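Local coordinates for protein yjcS (PDB 1Q8B) that is of unknown function but belongs to the antibiotic biosynthesis monooxygenase family and so may be a small oxygenase-like enzyme, at residues A18-I23 with T93-L98; E30-F35 with R61-W66; H14-C19 with E67-E72. All coordinates share one frame; numbering follows the deposited sequence.

Overall arrangement
The three contacts illustrate how a four-stranded antiparallel sheet of order 48-55, 62-69, 13-22, 93-103 is assembled and covered in a dimeric alpha-beta barrel family. Strand 13-22 is central to two of them: contact 3 pairs its first half with the end of strand 62-69, and contact 1 pairs its second half with strand 93-103, sharing Ala18 and Cys19, centres about 15 Å apart. Contact 2 lays helix 28-42 on the start of strand 62-69, its centre about 10 Å from that of contact 1 and 17 Å from that of contact 3. Along the chain contact 2 nests inside the loops closed by the other two, so one helix closes a face of a shared sheet.

Contact 1 (A18-I23 with T93-L98); sequences ACLKII and TEVEWL
Cys19 lies against the indole of Trp97 where two antiparallel strands pass through a change of register. Its CB sits over one face of the ring, 3.1 Å from Trp97 NE1 and displaced toward the rim, in a CH-pi contact with the five-membered ring. With SG anti to the backbone N (chi1 -179°), the sulfur continues obliquely past the ring, 3.7 Å from Trp97 NE1.

Lys21, followed outward, runs almost fully extended. Its CB lies near Glu94 O and Glu96 OE2, CG stays beside Glu96 OE2, and CD is 4.1 Å from both Glu94 OE2 and Glu96 OE2. At the tip, Lys21 NZ remains 4.5 Å from Glu94 OE2, too far for a salt bridge; a water accepts from Lys21 NZ and donates to Glu94 OE2, linking the two charges indirectly.

On the reverse face, Leu20 divides its branches: CD1 approaches Thr93 OG1, while CD2 packs 3.6 Å from Val95 CG2. Phe35 of helix 28-42 also touches Leu20 and Thr93 on this side.

The backbone explains the shift. Cys19 O accepts a firm bond from Glu96 N (2.9 Å) and a weak one from Trp97 N, so two residues face one. This is a classic beta bulge, here where strand 13-22 meets 93-103, the outermost strand within the chain, in the antiparallel sheet of a ferredoxin-like, dimeric alpha-beta barrel fold.

Contact 2 (E30-F35 with R61-W66); sequences EIMKEF and RKIMLW
Ile63 reaches from the sheet into a pocket formed by Ile31, Met32 and Phe35 of the helix, and its CD1 meets all three. No hydrogen bond joins segments 30-35 and 61-66, so the contact is one of side-chain packing across a distance of 10.8 Å between their axes.

The aliphatic and selenium contacts come first. Ile63 CD1 is 3.7 Å from Ile31 CG2, the two isoleucines crossing at a slant. Met32, present as selenomethionine, slides past Ile63 in the opposite direction. Its CB does not aim at the strand, but bends at chi2 and chi3 fold the chain back and bring SE within 3.8 Å of Ile63 CD1, with Ile63 CG1 and CG2 also close by. Pro55 of strand 48-55 is another neighbour of Met32.

The aromatic contact is a CH-pi interaction. Phe35 and Ile63 approach from opposite directions, and the methyl CD1 stands over one face of the ring, 3.9 Å from its centroid and only 19° off the normal. It is displaced toward the rim on the CE1 side. Leu65 CD2 makes a looser, oblique approach to the same ring, 4.4 Å from Phe35 CD2.

A polar group borders the apolar patch. The side chain of Arg61 crosses that of Ile31 at about a right angle, and Arg61 NH2 comes 4.1 Å from Ile31 CD1. That nitrogen is held by hydrogen bonds to the carbonyls of Ser24 and Lys26, which anchor it to the loop before the helix.

Over these segments the helix and strand directions differ by 19°, nearly parallel. Such a helix laid along an antiparallel sheet, with aliphatic and aromatic side chains filling the interface, is characteristic of the ferredoxin-like alpha-beta fold of this family.

Contact 3 (H14-C19 with E67-E72); sequences HYITAC and EIWENE
Tyr15 and Ile68 stand side by side on one face of an antiparallel pair of neighbouring strands in the ferredoxin-like sheet, both pointing the same way. Ile68 CG1 lies over a face of the phenol ring, 3.9 Å from its centroid, and CD1 continues along the rim to within 3.4 Å of Tyr15 CE2.

On the other face, Ile16, Glu67 and Trp69 crowd together. Ile16 crosses both partners obliquely, its CD1 resting 4.0 Å from Trp69 NE1, and Val75 of helix 72-78 packs against Ile16 and Trp69.

His14 extends from this same face with CG anti to the backbone N (chi1 -169°), which brings one face of the ring against Glu72 CG where the chain turns from strand to helix. Glu72 CG lies 3.5 Å from His14 NE2, and the ring and carboxylate planes are 36° apart. A water lies 3.2 Å from His14 NE2 and bonds weakly to Glu72 OE2.

Two hydrogen-bonded pairs, His14-Trp69 and Ile16-Glu67, give four backbone bonds and flank the non-hydrogen-bonded pair Tyr15-Ile68. Within strand 62-69, Trp69 NE1 donates to the anti lone pair of Glu67 OE1 at 3.0 Å, the oxygen lying in the plane of the indole.

Contact 1 (A18-I23 with T93-L98)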
loop_
_atom_site.group_PDB
_atom_site.type_symbol
_atom_site.label_atom_id
_atom_site.label_comp_id
_atom_site.label_asym_id
_atom_site.label_seq_id
_atom_site.Cartn_x
_atom_site.Cartn_y
_atom_site.Cartn_z
ATOM N N ALA A 18 -6.091 10.885 -11.964
ATOM C CA ALA A 18 -4.698 10.855 -12.355
ATOM C C ALA A 18 -4.538 10.461 -13.807
ATOM O O ALA A 18 -5.354 9.730 -14.364
ATOM C CB ALA A 18 -3.934 9.881 -11.465
ATOM N N CYS A 19 -3.478 10.967 -14.419
ATOM C CA CYS A 19 -3.174 10.649 -15.796
ATOM C C CYS A 19 -1.829 9.966 -15.764
ATOM O O CYS A 19 -0.857 10.531 -15.257
ATOM C CB CYS A 19 -3.078 11.913 -16.648
ATOM S SG CYS A 19 -2.717 11.560 -18.398
ATOM N N LEU A 20 -1.780 8.748 -16.290
ATOM C CA LEU A 20 -0.550 7.979 -16.332
ATOM C C LEU A 20 0.091 8.033 -17.711
ATOM O O LEU A 20 -0.592 7.957 -18.735
ATOM C CB LEU A 20 -0.813 6.508 -15.999
ATOM C CG LEU A 20 -1.512 6.103 -14.703
ATOM C CD1 LEU A 20 -1.458 4.590 -14.578
ATOM C CD2 LEU A 20 -0.835 6.749 -13.509
ATOM N N LYS A 21 1.409 8.163 -17.733
ATOM C CA LYS A 21 2.138 8.165 -18.984
ATOM C C LYS A 21 2.668 6.736 -19.154
ATOM O O LYS A 21 3.294 6.197 -18.241
ATOM C CB LYS A 21 3.302 9.155 -18.917
ATOM C CG LYS A 21 4.025 9.321 -20.242
ATOM C CD LYS A 21 5.357 9.999 -20.057
ATOM C CE LYS A 21 6.147 9.950 -21.346
ATOM N NZ LYS A 21 7.530 10.449 -21.140
ATOM N N ILE A 22 2.393 6.109 -20.297
ATOM C CA ILE A 22 2.889 4.752 -20.534
ATOM C C ILE A 22 4.338 4.851 -21.005
ATOM O O ILE A 22 4.633 5.504 -22.004
ATOM C CB ILE A 22 2.072 4.010 -21.626
ATOM C CG1 ILE A 22 0.624 3.831 -21.180
ATOM C CG2 ILE A 22 2.678 2.640 -21.893
ATOM C CD1 ILE A 22 -0.296 3.361 -22.285
ATOM N N ILE A 23 5.242 4.216 -20.270
ATOM C CA ILE A 23 6.657 4.234 -20.621
ATOM C C ILE A 23 7.073 2.888 -21.206
ATOM O O ILE A 23 8.211 2.706 -21.632
ATOM C CB ILE A 23 7.526 4.576 -19.391
ATOM C CG1 ILE A 23 7.258 3.580 -18.258
ATOM C CG2 ILE A 23 7.226 6.006 -18.938
ATOM C CD1 ILE A 23 8.016 3.892 -16.971
ATOM N N THR A 93 3.955 2.178 -16.474
ATOM C CA THR A 93 3.635 3.602 -16.425
ATOM C C THR A 93 4.352 4.371 -15.316
ATOM O O THR A 93 5.109 3.816 -14.523
ATOM C CB THR A 93 2.123 3.811 -16.148
ATOM O OG1 THR A 93 1.795 3.222 -14.880
ATOM C CG2 THR A 93 1.265 3.165 -17.227
ATOM N N GLU A 94 4.082 5.669 -15.297
ATOM C CA GLU A 94 4.560 6.592 -14.278
ATOM C C GLU A 94 3.467 7.659 -14.287
ATOM O O GLU A 94 2.821 7.870 -15.317
ATOM C CB GLU A 94 5.943 7.184 -14.617
ATOM C CG GLU A 94 6.062 7.957 -15.906
ATOM C CD GLU A 94 7.470 8.489 -16.118
ATOM O OE1 GLU A 94 8.436 7.812 -15.706
ATOM O OE2 GLU A 94 7.620 9.575 -16.708
ATOM N N VAL A 95 3.221 8.290 -13.144
ATOM C CA VAL A 95 2.188 9.318 -13.063
ATOM C C VAL A 95 2.688 10.629 -13.658
ATOM O O VAL A 95 3.752 11.120 -13.287
ATOM C CB VAL A 95 1.758 9.564 -11.596
ATOM C CG1 VAL A 95 0.728 10.680 -11.529
ATOM C CG2 VAL A 95 1.189 8.292 -11.008
ATOM N N GLU A 96 1.924 11.183 -14.594
ATOM C CA GLU A 96 2.286 12.441 -15.233
ATOM C C GLU A 96 1.724 13.580 -14.385
ATOM O O GLU A 96 2.417 14.554 -14.097
ATOM C CB GLU A 96 1.725 12.504 -16.654
ATOM C CG GLU A 96 2.347 13.604 -17.489
ATOM C CD GLU A 96 1.901 13.562 -18.934
ATOM O OE1 GLU A 96 0.745 13.949 -19.219
ATOM O OE2 GLU A 96 2.709 13.132 -19.786
ATOM N N TRP A 97 0.459 13.463 -13.995
ATOM C CA TRP A 97 -0.148 14.464 -13.129
ATOM C C TRP A 97 -1.239 13.819 -12.285
ATOM O O TRP A 97 -1.805 12.793 -12.660
ATOM C CB TRP A 97 -0.696 15.665 -13.923
ATOM C CG TRP A 97 -1.754 15.365 -14.936
ATOM C CD1 TRP A 97 -1.581 15.215 -16.285
ATOM C CD2 TRP A 97 -3.157 15.220 -14.691
ATOM N NE1 TRP A 97 -2.796 14.990 -16.896
ATOM C CE2 TRP A 97 -3.778 14.988 -15.940
ATOM C CE3 TRP A 97 -3.951 15.264 -13.536
ATOM C CZ2 TRP A 97 -5.159 14.798 -16.067
ATOM C CZ3 TRP A 97 -5.321 15.077 -13.659
ATOM C CH2 TRP A 97 -5.914 14.846 -14.920
ATOM N N LEU A 98 -1.511 14.418 -11.132
ATOM C CA LEU A 98 -2.507 13.885 -10.227
ATOM C C LEU A 98 -3.121 14.961 -9.342
ATOM O O LEU A 98 -2.428 15.842 -8.843
ATOM C CB LEU A 98 -1.866 12.788 -9.365
ATOM C CG LEU A 98 -2.707 12.104 -8.285
ATOM C CD1 LEU A 98 -2.059 10.784 -7.908
ATOM C CD2 LEU A 98 -2.846 13.012 -7.062
HETATM O O HOH W 1 9.309 9.461 -19.509
#

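Contact 2 (E30-F35 with R61-W66)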
loop_
_atom_site.group_PDB
_atom_site.type_symbol
_atom_site.label_atom_id
_atom_site.label_comp_id
_atom_site.label_asym_id
_atom_site.label_seq_id
_atom_site.Cartn_x
_atom_site.Cartn_y
_atom_site.Cartn_z
ATOM N N GLU A 30 -2.765 -4.898 -24.563
ATOM C CA GLU A 30 -2.152 -5.780 -23.582
ATOM C C GLU A 30 -2.059 -5.038 -22.253
ATOM O O GLU A 30 -2.401 -5.577 -21.195
ATOM C CB GLU A 30 -0.747 -6.191 -24.028
ATOM C CG GLU A 30 -0.688 -7.038 -25.293
ATOM C CD GLU A 30 0.731 -7.513 -25.613
ATOM O OE1 GLU A 30 0.920 -8.156 -26.670
ATOM O OE2 GLU A 30 1.659 -7.249 -24.809
ATOM N N ILE A 31 -1.591 -3.795 -22.321
ATOM C CA ILE A 31 -1.451 -2.968 -21.133
ATOM C C ILE A 31 -2.795 -2.760 -20.447
ATOM O O ILE A 31 -2.908 -2.920 -19.233
ATOM C CB ILE A 31 -0.829 -1.592 -21.482
ATOM C CG1 ILE A 31 0.614 -1.786 -21.977
ATOM C CG2 ILE A 31 -0.875 -0.672 -20.258
ATOM C CD1 ILE A 31 1.257 -0.534 -22.559
HETATM N N MSE A 32 -3.821 -2.420 -21.220
HETATM C CA MSE A 32 -5.136 -2.199 -20.637
HETATM C C MSE A 32 -5.719 -3.433 -19.962
HETATM O O MSE A 32 -6.473 -3.308 -19.004
HETATM C CB MSE A 32 -6.110 -1.659 -21.684
HETATM C CG MSE A 32 -5.923 -0.179 -21.975
HETATM SE SE MSE A 32 -5.870 0.927 -20.349
HETATM C CE MSE A 32 -7.520 0.341 -19.514
ATOM N N LYS A 33 -5.378 -4.624 -20.451
ATOM C CA LYS A 33 -5.884 -5.847 -19.830
ATOM C C LYS A 33 -5.367 -5.941 -18.405
ATOM O O LYS A 33 -6.080 -6.379 -17.503
ATOM C CB LYS A 33 -5.450 -7.085 -20.617
ATOM C CG LYS A 33 -6.285 -7.337 -21.858
ATOM C CD LYS A 33 -5.853 -8.611 -22.568
ATOM C CE LYS A 33 -6.802 -8.950 -23.714
ATOM N NZ LYS A 33 -6.899 -7.854 -24.722
ATOM N N GLU A 34 -4.120 -5.523 -18.205
ATOM C CA GLU A 34 -3.514 -5.543 -16.880
ATOM C C GLU A 34 -4.224 -4.540 -15.994
ATOM O O GLU A 34 -4.452 -4.796 -14.810
ATOM C CB GLU A 34 -2.022 -5.207 -16.960
ATOM C CG GLU A 34 -1.173 -6.394 -17.342
ATOM C CD GLU A 34 -1.390 -7.571 -16.400
ATOM O OE1 GLU A 34 -0.997 -7.473 -15.217
ATOM O OE2 GLU A 34 -1.968 -8.588 -16.843
ATOM N N PHE A 35 -4.582 -3.395 -16.568
ATOM C CA PHE A 35 -5.286 -2.387 -15.795
ATOM C C PHE A 35 -6.723 -2.811 -15.493
ATOM O O PHE A 35 -7.281 -2.433 -14.465
ATOM C CB PHE A 35 -5.234 -1.034 -16.508
ATOM C CG PHE A 35 -3.980 -0.263 -16.218
ATOM C CD1 PHE A 35 -2.789 -0.575 -16.858
ATOM C CD2 PHE A 35 -3.969 0.713 -15.232
ATOM C CE1 PHE A 35 -1.612 0.066 -16.516
ATOM C CE2 PHE A 35 -2.799 1.358 -14.886
ATOM C CZ PHE A 35 -1.619 1.034 -15.526
ATOM N N ARG A 61 -0.628 7.532 -25.750
ATOM C CA ARG A 61 0.101 6.596 -24.898
ATOM C C ARG A 61 -0.069 7.044 -23.442
ATOM O O ARG A 61 0.911 7.277 -22.721
ATOM C CB ARG A 61 1.587 6.554 -25.281
ATOM C CG ARG A 61 1.839 5.969 -26.664
ATOM C CD ARG A 61 1.456 4.498 -26.729
ATOM N NE ARG A 61 2.428 3.654 -26.037
ATOM C CZ ARG A 61 2.372 2.327 -25.995
ATOM N NH1 ARG A 61 1.385 1.681 -26.607
ATOM N NH2 ARG A 61 3.302 1.644 -25.340
ATOM N N LYS A 62 -1.329 7.183 -23.031
ATOM C CA LYS A 62 -1.667 7.601 -21.674
ATOM C C LYS A 62 -2.892 6.845 -21.185
ATOM O O LYS A 62 -3.707 6.380 -21.986
ATOM C CB LYS A 62 -1.950 9.104 -21.627
ATOM C CG LYS A 62 -0.728 9.988 -21.818
ATOM C CD LYS A 62 -1.138 11.444 -21.947
ATOM C CE LYS A 62 0.073 12.353 -21.909
ATOM N NZ LYS A 62 1.125 11.858 -22.828
ATOM N N ILE A 63 -3.010 6.722 -19.865
ATOM C CA ILE A 63 -4.128 6.031 -19.244
ATOM C C ILE A 63 -4.683 6.934 -18.157
ATOM O O ILE A 63 -3.927 7.511 -17.379
ATOM C CB ILE A 63 -3.680 4.690 -18.621
ATOM C CG1 ILE A 63 -3.195 3.748 -19.727
ATOM C CG2 ILE A 63 -4.831 4.056 -17.846
ATOM C CD1 ILE A 63 -2.593 2.463 -19.213
HETATM N N MSE A 64 -6.004 7.056 -18.107
HETATM C CA MSE A 64 -6.640 7.903 -17.115
HETATM C C MSE A 64 -7.246 7.095 -15.973
HETATM O O MSE A 64 -7.803 6.019 -16.201
HETATM C CB MSE A 64 -7.729 8.739 -17.773
HETATM C CG MSE A 64 -8.288 9.827 -16.878
HETATM SE SE MSE A 64 -7.152 11.400 -16.683
HETATM C CE MSE A 64 -6.751 11.712 -18.551
ATOM N N LEU A 65 -7.138 7.618 -14.749
ATOM C CA LEU A 65 -7.695 6.943 -13.577
ATOM C C LEU A 65 -8.682 7.827 -12.820
ATOM O O LEU A 65 -8.394 8.982 -12.513
ATOM C CB LEU A 65 -6.580 6.512 -12.608
ATOM C CG LEU A 65 -5.440 5.591 -13.075
ATOM C CD1 LEU A 65 -4.471 5.374 -11.909
ATOM C CD2 LEU A 65 -5.992 4.248 -13.564
ATOM N N TRP A 66 -9.854 7.268 -12.539
ATOM C CA TRP A 66 -10.903 7.950 -11.781
ATOM C C TRP A 66 -10.990 7.146 -10.497
ATOM O O TRP A 66 -11.295 5.954 -10.547
ATOM C CB TRP A 66 -12.257 7.873 -12.500
ATOM C CG TRP A 66 -12.362 8.697 -13.754
ATOM C CD1 TRP A 66 -11.528 9.703 -14.151
ATOM C CD2 TRP A 66 -13.405 8.629 -14.739
ATOM N NE1 TRP A 66 -11.987 10.266 -15.317
ATOM C CE2 TRP A 66 -13.137 9.626 -15.703
ATOM C CE3 TRP A 66 -14.539 7.822 -14.901
ATOM C CZ2 TRP A 66 -13.963 9.840 -16.819
ATOM C CZ3 TRP A 66 -15.364 8.037 -16.013
ATOM C CH2 TRP A 66 -15.068 9.039 -16.955
#

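Contact 3 (H14-C19 with E67-E72)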
loop_
_atom_site.group_PDB
_atom_site.type_symbol
_atom_site.label_atom_id
_atom_site.label_comp_id
_atom_site.label_asym_id
_atom_site.label_seq_id
_atom_site.Cartn_x
_atom_site.Cartn_y
_atom_site.Cartn_z
ATOM N N HIS A 14 -12.369 10.574 -0.389
ATOM C CA HIS A 14 -11.111 11.035 -0.948
ATOM C C HIS A 14 -11.102 10.743 -2.437
ATOM O O HIS A 14 -11.040 9.581 -2.852
ATOM C CB HIS A 14 -9.935 10.333 -0.274
ATOM C CG HIS A 14 -8.607 10.938 -0.601
ATOM N ND1 HIS A 14 -7.674 10.307 -1.396
ATOM C CD2 HIS A 14 -8.052 12.119 -0.237
ATOM C CE1 HIS A 14 -6.600 11.071 -1.505
ATOM N NE2 HIS A 14 -6.804 12.176 -0.809
ATOM N N TYR A 15 -11.172 11.813 -3.227
ATOM C CA TYR A 15 -11.186 11.731 -4.687
ATOM C C TYR A 15 -9.818 11.887 -5.336
ATOM O O TYR A 15 -9.020 12.747 -4.947
ATOM C CB TYR A 15 -12.079 12.822 -5.284
ATOM C CG TYR A 15 -13.559 12.528 -5.324
ATOM C CD1 TYR A 15 -14.352 12.678 -4.188
ATOM C CD2 TYR A 15 -14.179 12.174 -6.526
ATOM C CE1 TYR A 15 -15.731 12.493 -4.252
ATOM C CE2 TYR A 15 -15.553 11.983 -6.601
ATOM C CZ TYR A 15 -16.322 12.146 -5.465
ATOM O OH TYR A 15 -17.681 11.969 -5.541
ATOM N N ILE A 16 -9.568 11.074 -6.354
ATOM C CA ILE A 16 -8.319 11.162 -7.085
ATOM C C ILE A 16 -8.534 10.988 -8.579
ATOM O O ILE A 16 -9.225 10.066 -9.011
ATOM C CB ILE A 16 -7.296 10.092 -6.642
ATOM C CG1 ILE A 16 -6.824 10.361 -5.211
ATOM C CG2 ILE A 16 -6.091 10.114 -7.589
ATOM C CD1 ILE A 16 -5.771 9.384 -4.725
ATOM N N THR A 17 -7.959 11.900 -9.357
ATOM C CA THR A 17 -8.004 11.813 -10.810
ATOM C C THR A 17 -6.540 11.868 -11.197
ATOM O O THR A 17 -5.818 12.780 -10.791
ATOM C CB THR A 17 -8.741 12.993 -11.465
ATOM O OG1 THR A 17 -10.117 12.950 -11.089
ATOM C CG2 THR A 17 -8.647 12.905 -12.993
ATOM N N ALA A 18 -6.091 10.885 -11.964
ATOM C CA ALA A 18 -4.698 10.855 -12.355
ATOM C C ALA A 18 -4.538 10.461 -13.807
ATOM O O ALA A 18 -5.354 9.730 -14.364
ATOM C CB ALA A 18 -3.934 9.881 -11.465
ATOM N N CYS A 19 -3.478 10.967 -14.419
ATOM C CA CYS A 19 -3.174 10.649 -15.796
ATOM C C CYS A 19 -1.829 9.966 -15.764
ATOM O O CYS A 19 -0.857 10.531 -15.257
ATOM C CB CYS A 19 -3.078 11.913 -16.648
ATOM S SG CYS A 19 -2.717 11.560 -18.398
ATOM N N GLU A 67 -10.735 7.779 -9.355
ATOM C CA GLU A 67 -10.762 7.054 -8.088
ATOM C C GLU A 67 -11.482 7.780 -6.960
ATOM O O GLU A 67 -11.389 9.000 -6.839
ATOM C CB GLU A 67 -9.330 6.771 -7.619
ATOM C CG GLU A 67 -8.429 6.075 -8.633
ATOM C CD GLU A 67 -6.966 6.050 -8.196
ATOM O OE1 GLU A 67 -6.686 6.239 -6.992
ATOM O OE2 GLU A 67 -6.090 5.829 -9.055
ATOM N N ILE A 68 -12.201 7.015 -6.143
ATOM C CA ILE A 68 -12.883 7.549 -4.964
ATOM C C ILE A 68 -12.566 6.573 -3.821
ATOM O O ILE A 68 -12.777 5.368 -3.949
ATOM C CB ILE A 68 -14.420 7.631 -5.131
ATOM C CG1 ILE A 68 -14.792 8.518 -6.318
ATOM C CG2 ILE A 68 -15.039 8.237 -3.874
ATOM C CD1 ILE A 68 -16.292 8.671 -6.496
ATOM N N TRP A 69 -12.046 7.090 -2.714
ATOM C CA TRP A 69 -11.699 6.241 -1.579
ATOM C C TRP A 69 -12.394 6.702 -0.303
ATOM O O TRP A 69 -12.806 7.859 -0.197
ATOM C CB TRP A 69 -10.187 6.255 -1.337
ATOM C CG TRP A 69 -9.363 5.947 -2.542
ATOM C CD1 TRP A 69 -8.907 6.838 -3.475
ATOM C CD2 TRP A 69 -8.881 4.660 -2.946
ATOM N NE1 TRP A 69 -8.168 6.184 -4.430
ATOM C CE2 TRP A 69 -8.135 4.847 -4.132
ATOM C CE3 TRP A 69 -9.006 3.364 -2.419
ATOM C CZ2 TRP A 69 -7.514 3.787 -4.802
ATOM C CZ3 TRP A 69 -8.388 2.312 -3.089
ATOM C CH2 TRP A 69 -7.651 2.531 -4.268
ATOM N N GLU A 70 -12.515 5.793 0.662
ATOM C CA GLU A 70 -13.135 6.106 1.944
ATOM C C GLU A 70 -12.313 7.172 2.654
ATOM O O GLU A 70 -12.850 7.981 3.406
ATOM C CB GLU A 70 -13.191 4.860 2.821
ATOM C CG GLU A 70 -14.146 3.797 2.329
ATOM C CD GLU A 70 -15.597 4.160 2.578
ATOM O OE1 GLU A 70 -15.858 5.214 3.208
ATOM O OE2 GLU A 70 -16.478 3.383 2.150
ATOM N N ASN A 71 -11.008 7.166 2.401
ATOM C CA ASN A 71 -10.096 8.122 3.018
ATOM C C ASN A 71 -8.683 7.952 2.468
ATOM O O ASN A 71 -8.430 7.083 1.633
ATOM C CB ASN A 71 -10.086 7.914 4.527
ATOM C CG ASN A 71 -9.913 6.466 4.894
ATOM O OD1 ASN A 71 -8.894 5.848 4.584
ATOM N ND2 ASN A 71 -10.916 5.905 5.542
ATOM N N GLU A 72 -7.768 8.786 2.943
ATOM C CA GLU A 72 -6.389 8.739 2.493
ATOM C C GLU A 72 -5.646 7.450 2.812
ATOM O O GLU A 72 -4.792 7.028 2.028
ATOM C CB GLU A 72 -5.614 9.918 3.065
ATOM C CG GLU A 72 -5.943 11.219 2.392
ATOM C CD GLU A 72 -5.297 12.401 3.073
ATOM O OE1 GLU A 72 -4.076 12.333 3.345
ATOM O OE2 GLU A 72 -6.009 13.398 3.327
HETATM O O HOH W 2 -5.605 14.621 0.899
#